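Local structure of ORF98 PTP-2 (Cydia pomonella granulosis virus, 6I28) at residues 81-86 with 119-124. The protein is a viral phosphatase of the dual-specificity family, probably removing phosphate from phosphotyrosine and phosphoserine or phosphothreonine in protein substrates. Sequence-based numbering, arbitrary orientation.
Sequences NLEMLF and IMRTNQ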
# COMPACT_ATOMS: atom_id res chain seq x y z
N ASN A 81 4.53 4.48 -10.67
CA ASN A 81 4.63 3.05 -10.43
C ASN A 81 3.32 2.43 -9.94
O ASN A 81 3.29 1.26 -9.58
CB ASN A 81 5.75 2.82 -9.43
CG ASN A 81 7.11 2.97 -10.05
OD1 ASN A 81 7.61 2.03 -10.65
ND2 ASN A 81 7.71 4.17 -9.93
N LEU A 82 2.22 3.20 -9.92
CA LEU A 82 1.00 2.68 -9.31
C LEU A 82 0.51 1.41 -10.00
O LEU A 82 0.16 0.44 -9.31
CB LEU A 82 -0.08 3.74 -9.33
CG LEU A 82 -1.25 3.54 -8.40
CD1 LEU A 82 -0.83 3.49 -6.93
CD2 LEU A 82 -2.27 4.64 -8.65
N GLU A 83 0.57 1.36 -11.32
CA GLU A 83 0.09 0.18 -12.05
C GLU A 83 0.96 -1.04 -11.76
O GLU A 83 0.43 -2.10 -11.41
CB GLU A 83 0.04 0.44 -13.55
CG GLU A 83 -0.52 -0.74 -14.31
CD GLU A 83 -2.00 -0.91 -14.13
OE1 GLU A 83 -2.65 0.04 -13.66
OE2 GLU A 83 -2.51 -2.01 -14.49
N MET A 84 2.28 -0.90 -11.84
CA MET A 84 3.18 -1.99 -11.50
C MET A 84 2.96 -2.45 -10.06
O MET A 84 2.84 -3.64 -9.76
CB MET A 84 4.64 -1.54 -11.73
CG MET A 84 5.71 -2.59 -11.45
SD MET A 84 6.07 -2.70 -9.66
CE MET A 84 7.03 -1.20 -9.40
N LEU A 85 2.79 -1.50 -9.13
CA LEU A 85 2.60 -1.88 -7.74
C LEU A 85 1.29 -2.64 -7.56
O LEU A 85 1.23 -3.64 -6.85
CB LEU A 85 2.60 -0.63 -6.88
CG LEU A 85 4.01 -0.05 -6.64
CD1 LEU A 85 3.89 1.36 -6.13
CD2 LEU A 85 4.84 -0.94 -5.65
N PHE A 86 0.22 -2.13 -8.14
CA PHE A 86 -1.05 -2.85 -8.09
C PHE A 86 -0.94 -4.28 -8.58
O PHE A 86 -1.44 -5.21 -7.93
CB PHE A 86 -2.15 -2.13 -8.86
CG PHE A 86 -3.47 -2.88 -8.84
CD1 PHE A 86 -4.34 -2.77 -7.78
CD2 PHE A 86 -3.76 -3.80 -9.83
CE1 PHE A 86 -5.47 -3.48 -7.75
CE2 PHE A 86 -4.90 -4.53 -9.78
CZ PHE A 86 -5.79 -4.31 -8.76
N ILE A 119 -7.61 -1.41 -2.55
CA ILE A 119 -8.98 -1.71 -2.16
C ILE A 119 -10.00 -1.04 -3.09
O ILE A 119 -11.01 -1.66 -3.44
CB ILE A 119 -9.13 -1.28 -0.68
CG1 ILE A 119 -8.31 -2.24 0.22
CG2 ILE A 119 -10.61 -1.22 -0.23
CD1 ILE A 119 -8.36 -1.91 1.68
N MET A 120 -9.74 0.21 -3.52
CA MET A 120 -10.57 0.87 -4.50
C MET A 120 -10.69 0.05 -5.77
O MET A 120 -11.80 -0.18 -6.26
CB MET A 120 -10.00 2.25 -4.87
CG MET A 120 -9.96 3.25 -3.77
SD MET A 120 -9.06 4.73 -4.25
CE MET A 120 -9.88 5.15 -5.78
N ARG A 121 -9.60 -0.52 -6.23
CA ARG A 121 -9.63 -1.13 -7.54
C ARG A 121 -10.11 -2.58 -7.51
O ARG A 121 -10.82 -3.02 -8.43
CB ARG A 121 -8.23 -1.06 -8.16
CG ARG A 121 -8.14 -1.72 -9.52
CD ARG A 121 -6.91 -1.25 -10.26
NE ARG A 121 -6.50 -2.13 -11.35
CZ ARG A 121 -5.46 -1.88 -12.17
NH1 ARG A 121 -4.76 -0.77 -12.04
NH2 ARG A 121 -5.14 -2.74 -13.12
N THR A 122 -9.77 -3.34 -6.48
CA THR A 122 -10.28 -4.69 -6.38
C THR A 122 -11.76 -4.72 -6.00
O THR A 122 -12.49 -5.65 -6.37
CB THR A 122 -9.47 -5.52 -5.36
OG1 THR A 122 -9.47 -4.95 -4.04
CG2 THR A 122 -7.99 -5.76 -5.85
N ASN A 123 -12.25 -3.69 -5.33
CA ASN A 123 -13.66 -3.64 -4.95
C ASN A 123 -14.47 -2.73 -5.85
O ASN A 123 -15.69 -2.77 -5.79
CB ASN A 123 -13.79 -3.19 -3.50
CG ASN A 123 -13.35 -4.26 -2.53
OD1 ASN A 123 -14.11 -5.17 -2.23
ND2 ASN A 123 -12.13 -4.19 -2.09
N GLN A 124 -13.82 -1.96 -6.72
CA GLN A 124 -14.47 -0.97 -7.56
C GLN A 124 -15.34 -0.07 -6.68
O GLN A 124 -16.57 0.00 -6.82
CB GLN A 124 -15.29 -1.62 -8.67
CG GLN A 124 -14.41 -2.26 -9.68
CD GLN A 124 -13.66 -1.25 -10.50
OE1 GLN A 124 -14.26 -0.41 -11.17
NE2 GLN A 124 -12.34 -1.34 -10.48
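Arg121, near the C-terminal end of helix 110-123, reaches over Phe86 to Glu83, both on the first turns of helix 82-95. Its chain is extended from CG to NE, with CG anti to the backbone N (chi1 178°), which carries the guanidinium toward helix 82-95; the axes of the two short helical segments come no closer than 12.2 Å. On the way the aliphatic part lies against the Phe86 ring: CD sits 3.6 Å from the ring centroid, close to the ring normal, as a CH-pi contact. The guanidinium then stacks on the same ring in an offset cation-pi arrangement, its plane tilted 19° from that of the ring and Arg121 NE 3.3 Å from Phe86 CE2. Beyond the ring, Glu83 meets the edge of the guanidinium in an end-on bidentate salt bridge. Arg121 NH1 bonds Glu83 OE1 at 2.8 Å and Arg121 NH2 bonds Glu83 OE2 at 3.1 Å, both nearly straight. The carboxylate is twisted against the guanidinium: the nitrogens approach its syn sides from out of its plane, while both oxygens stay close to the guanidinium plane. A bend at chi2 (73°) turns the Glu83 carboxylate toward the arginine. Tyr117 OH is a further partner of Arg121 NH1. Thr122 adds its methyl, CG2 lying 3.9 Å from Phe86 CE1, while its hydroxyl bonds Tyr118 O one turn back; the Tyr118 ring also meets Phe86. Past the helix end, Gln124 NE2 turns back to Arg121 O at 3.1 Å. Arg121 thus carries most of the contact between these parts of the two helices; its charge is probably balanced by Glu83, and the flat stack on Phe86, the paired bonds to Glu83 and the bond to Tyr117 should together restrict rotation of the guanidinium.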